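Local atomic coordinates of geranyltranstransferase (Agrobacterium tumefaciens, PDB entry 2H8O), a protein that probably catalyses the condensation of geranyl diphosphate with isopentenyl diphosphate to farnesyl diphosphate, releasing diphosphate. Residues L74-H79 with P140-K145; A98-D103 with A232-A237. All blocks are in the same frame, centred on the assembly; numbering follows the deposited sequence.

Contact 1: L74-H79 with P140-K145; sequences LEAMRH and PTVHRK
Ala76, on helix 71-82, lies beside Val142 in the first turn of the short helix 142-145, where the two backbones come nearest. Its methyl meets one branch of the valine, CB to CG1 of Val142 at 4.0 Å. The other branch, CG2 of Val142, settles against the backbone oxygen of Ala76 at 3.8 Å, bridging from the helix backbone to the histidine one turn on. Met77 turns to the far side of its helix, where it packs on Ile191 of the second subunit. His79 then gives the largest share of the buried surface. With CG trans to the backbone N (chi1 -169°), its ring reaches out across the gap, and NE2 donates to the carbonyl O of Pro140 at 2.8 Å. The bond is nearly straight, 167° at the hydrogen; the oxygen lies in the ring plane, while the donor is tilted 25° from the plane of the carbonyl. Beside this bond, CG2 of Val142 meets the ring edge, 3.8 Å from CD2 of His79. Lys145 covers one ring face: its chain, extended as far as CE and bent only at the end, lays CD 3.5 Å from the ring centroid of His79, a CH-pi contact made chiefly over CE1 and ND1. One in-plane bond and one carbon over a face thus restrict both the tilt and the rotation of the imidazole. Thr141, at the N-cap position, turns its hydroxyl the other way, to the carbonyl of Asp133. The contact ties helix 71-82 to the end of the 135-140 beta-hairpin and the helix start behind it, the segment that follows the first aspartate-rich motif in the mainly helical polyprenyl synthase fold.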
# COMPACT_ATOMS: atom_id res chain seq x y z
N LEU A 74 -8.82 0.84 14.09
CA LEU A 74 -9.28 -0.50 13.72
C LEU A 74 -10.79 -0.53 13.50
O LEU A 74 -11.27 -1.10 12.56
CB LEU A 74 -8.81 -1.51 14.77
CG LEU A 74 -8.90 -2.99 14.48
CD1 LEU A 74 -8.17 -3.33 13.21
CD2 LEU A 74 -8.36 -3.81 15.68
N GLU A 75 -11.56 0.13 14.37
CA GLU A 75 -13.02 0.23 14.17
C GLU A 75 -13.36 0.92 12.83
O GLU A 75 -14.30 0.52 12.15
CB GLU A 75 -13.65 0.99 15.34
CG GLU A 75 -13.71 0.18 16.62
CD GLU A 75 -14.25 0.97 17.80
OE1 GLU A 75 -14.69 2.13 17.62
OE2 GLU A 75 -14.24 0.42 18.94
N ALA A 76 -12.60 1.95 12.48
CA ALA A 76 -12.81 2.68 11.22
C ALA A 76 -12.55 1.78 10.02
O ALA A 76 -13.29 1.81 9.03
CB ALA A 76 -11.94 3.95 11.18
N MET A 77 -11.47 0.99 10.11
CA MET A 77 -11.15 0.00 9.08
C MET A 77 -12.29 -1.00 8.93
O MET A 77 -12.71 -1.30 7.82
CB MET A 77 -9.83 -0.74 9.37
CG MET A 77 -8.57 0.16 9.42
SD MET A 77 -7.06 -0.63 10.13
CE MET A 77 -6.70 -1.84 8.82
N ARG A 78 -12.77 -1.56 10.04
CA ARG A 78 -13.89 -2.49 10.00
C ARG A 78 -15.14 -1.85 9.38
O ARG A 78 -15.85 -2.51 8.60
CB ARG A 78 -14.23 -2.99 11.39
CG ARG A 78 -13.19 -3.88 12.05
CD ARG A 78 -13.58 -4.16 13.48
NE ARG A 78 -12.54 -4.90 14.19
CZ ARG A 78 -12.22 -4.74 15.47
NH1 ARG A 78 -11.25 -5.49 15.99
NH2 ARG A 78 -12.87 -3.87 16.24
N HIS A 79 -15.39 -0.59 9.71
CA HIS A 79 -16.53 0.13 9.15
C HIS A 79 -16.38 0.24 7.63
O HIS A 79 -17.34 0.03 6.88
CB HIS A 79 -16.70 1.51 9.78
CG HIS A 79 -18.01 2.16 9.43
ND1 HIS A 79 -19.20 1.76 9.99
CD2 HIS A 79 -18.31 3.14 8.55
CE1 HIS A 79 -20.18 2.49 9.49
NE2 HIS A 79 -19.67 3.34 8.62
N PRO A 140 -23.44 5.72 7.38
CA PRO A 140 -22.51 6.85 7.31
C PRO A 140 -21.18 6.39 6.72
O PRO A 140 -20.75 5.27 6.95
CB PRO A 140 -22.34 7.28 8.77
CG PRO A 140 -22.77 6.09 9.57
CD PRO A 140 -23.80 5.41 8.77
N THR A 141 -20.57 7.25 5.94
CA THR A 141 -19.23 6.99 5.46
C THR A 141 -18.23 7.09 6.62
O THR A 141 -18.52 7.60 7.68
CB THR A 141 -18.87 7.94 4.33
OG1 THR A 141 -19.21 9.27 4.70
CG2 THR A 141 -19.64 7.58 3.05
N VAL A 142 -17.03 6.58 6.40
CA VAL A 142 -16.06 6.51 7.49
C VAL A 142 -15.74 7.89 8.05
O VAL A 142 -15.65 8.04 9.27
CB VAL A 142 -14.78 5.73 7.08
CG1 VAL A 142 -13.70 5.83 8.17
CG2 VAL A 142 -15.12 4.28 6.80
N HIS A 143 -15.59 8.90 7.20
CA HIS A 143 -15.22 10.24 7.69
C HIS A 143 -16.36 10.90 8.47
O HIS A 143 -16.11 11.75 9.33
CB HIS A 143 -14.71 11.19 6.58
CG HIS A 143 -15.71 11.45 5.50
ND1 HIS A 143 -15.89 10.57 4.46
CD2 HIS A 143 -16.59 12.46 5.31
CE1 HIS A 143 -16.83 11.04 3.66
NE2 HIS A 143 -17.28 12.18 4.15
N ARG A 144 -17.59 10.49 8.18
CA ARG A 144 -18.77 10.98 8.91
C ARG A 144 -18.92 10.30 10.27
O ARG A 144 -19.18 10.97 11.27
CB ARG A 144 -20.02 10.79 8.06
CG ARG A 144 -20.00 11.62 6.80
CD ARG A 144 -20.43 13.03 7.05
NE ARG A 144 -21.84 13.06 7.41
CZ ARG A 144 -22.53 14.15 7.75
NH1 ARG A 144 -21.93 15.34 7.78
NH2 ARG A 144 -23.81 14.05 8.05
N LYS A 145 -18.77 8.98 10.31
CA LYS A 145 -18.87 8.24 11.58
C LYS A 145 -17.68 8.50 12.53
O LYS A 145 -17.84 8.53 13.76
CB LYS A 145 -19.01 6.74 11.28
CG LYS A 145 -19.16 5.87 12.52
CD LYS A 145 -19.61 4.47 12.15
CE LYS A 145 -19.85 3.62 13.42
NZ LYS A 145 -21.14 3.94 14.12

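Contact 2: A98-D103 with A232-A237; sequences ALLGGD and AGAIIA
Leu100 reaches from the end of helix 88-99 onto the C-terminal part of helix 211-237, meeting it with successive parts of its side chain. CB lies against the methyl of Ala237, 3.7 Å from its CB. With CG opposite the carbonyl carbon and beside the backbone N (chi1 -59°), the branch is carried on toward Ala234. There CD1 ends on the helix backbone: it is 3.4 Å from CA of Ala234, tighter than usual van der Waals contact, and 3.7 Å from CB of the same residue. The carbonyl carbon of Gly233 comes close to this methyl too, one turn before Ala237. Leu247 and Tyr316 also pack on the leucine. Beyond Leu100 the chain turns in a Schellman motif, with Gly101 at positive phi as the C-prime residue and Gly102 N bonded to Val97 O. Gly102, having no side chain, lets the backbones close to 4.1 Å between its CA and that of Ala237. Farther on, a water accepts from Asp103 N at 3.0 Å and donates to Ile236 O at 2.9 Å; that carbonyl is also bonded by Arg177. The carboxylate of Asp103 turns elsewhere, OD1 capping the next helix at Ala106 N. No direct hydrogen bond joins the segments. Their fit therefore rests on apolar contact among Leu100, Ile236 and small alanines and glycines, with the polar backbone linked across through water.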
# COMPACT_ATOMS: atom_id res chain seq x y z
N ALA A 98 -10.74 -21.86 -8.10
CA ALA A 98 -11.45 -23.14 -8.18
C ALA A 98 -11.45 -23.70 -9.60
O ALA A 98 -11.25 -24.92 -9.80
CB ALA A 98 -12.88 -22.99 -7.70
N LEU A 99 -11.69 -22.83 -10.58
CA LEU A 99 -11.69 -23.22 -11.98
C LEU A 99 -10.40 -23.93 -12.37
O LEU A 99 -10.44 -24.93 -13.12
CB LEU A 99 -11.88 -22.01 -12.90
CG LEU A 99 -11.88 -22.29 -14.40
CD1 LEU A 99 -13.15 -23.02 -14.83
CD2 LEU A 99 -11.67 -20.98 -15.16
N LEU A 100 -9.28 -23.41 -11.87
CA LEU A 100 -7.93 -23.86 -12.24
C LEU A 100 -7.32 -24.84 -11.24
O LEU A 100 -6.14 -25.19 -11.35
CB LEU A 100 -7.03 -22.63 -12.42
CG LEU A 100 -7.51 -21.62 -13.48
CD1 LEU A 100 -6.64 -20.36 -13.60
CD2 LEU A 100 -7.60 -22.33 -14.82
N GLY A 101 -8.10 -25.25 -10.25
CA GLY A 101 -7.70 -26.27 -9.29
C GLY A 101 -6.67 -25.86 -8.25
O GLY A 101 -6.01 -26.74 -7.65
N GLY A 102 -6.56 -24.56 -7.99
CA GLY A 102 -5.63 -24.04 -6.98
C GLY A 102 -6.15 -24.22 -5.57
O GLY A 102 -7.25 -24.74 -5.37
N ASP A 103 -5.34 -23.80 -4.60
CA ASP A 103 -5.62 -23.94 -3.18
C ASP A 103 -6.68 -22.92 -2.77
O ASP A 103 -6.44 -21.70 -2.82
CB ASP A 103 -4.31 -23.73 -2.40
CG ASP A 103 -4.45 -24.04 -0.93
OD1 ASP A 103 -5.30 -23.42 -0.26
OD2 ASP A 103 -3.71 -24.92 -0.44
N ALA A 232 -5.45 -13.42 -10.93
CA ALA A 232 -4.90 -13.94 -9.68
C ALA A 232 -5.12 -15.43 -9.50
O ALA A 232 -4.28 -16.11 -8.91
CB ALA A 232 -5.49 -13.18 -8.49
N GLY A 233 -6.25 -15.94 -9.97
CA GLY A 233 -6.52 -17.37 -9.84
C GLY A 233 -5.48 -18.21 -10.56
O GLY A 233 -5.01 -19.24 -10.03
N ALA A 234 -5.11 -17.78 -11.76
CA ALA A 234 -4.05 -18.42 -12.54
C ALA A 234 -2.69 -18.31 -11.85
O ALA A 234 -1.94 -19.28 -11.80
CB ALA A 234 -3.99 -17.82 -13.94
N ILE A 235 -2.38 -17.14 -11.29
CA ILE A 235 -1.12 -16.98 -10.56
C ILE A 235 -1.07 -17.92 -9.33
O ILE A 235 -0.08 -18.62 -9.08
CB ILE A 235 -0.91 -15.52 -10.11
CG1 ILE A 235 -0.78 -14.63 -11.33
CG2 ILE A 235 0.33 -15.42 -9.23
CD1 ILE A 235 -0.69 -13.18 -10.98
N ILE A 236 -2.16 -17.95 -8.58
CA ILE A 236 -2.27 -18.79 -7.39
C ILE A 236 -2.19 -20.28 -7.77
O ILE A 236 -1.59 -21.06 -7.06
CB ILE A 236 -3.60 -18.51 -6.68
CG1 ILE A 236 -3.58 -17.10 -6.03
CG2 ILE A 236 -3.92 -19.61 -5.64
CD1 ILE A 236 -4.97 -16.56 -5.64
N ALA A 237 -2.83 -20.65 -8.87
CA ALA A 237 -2.89 -22.06 -9.29
C ALA A 237 -1.58 -22.53 -9.92
O ALA A 237 -1.38 -23.74 -10.13
CB ALA A 237 -4.04 -22.28 -10.25
O HOH W 1 -2.52 -22.93 -5.10

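In the fold
Contacts 1 and 2 lie on opposite sides of the chain's centre, their own centres 33 Å apart and their nearest atoms about 21 Å apart, without touching. Along the chain they interleave: 74-79, then 98-103, then 140-145, then 232-237. Their first segments belong to the consecutive helices 71-82 and 88-99, so the chain soon passes from one contact to the other. Contact 1 joins a helix to the hairpin and short helix 142-145, contact 2 a helix end and its following turn to the C-terminal part of helix 211-237. All four segments belong to the polyprenyl synthetase part of the chain, and the crossed order connects distant parts of one helical domain.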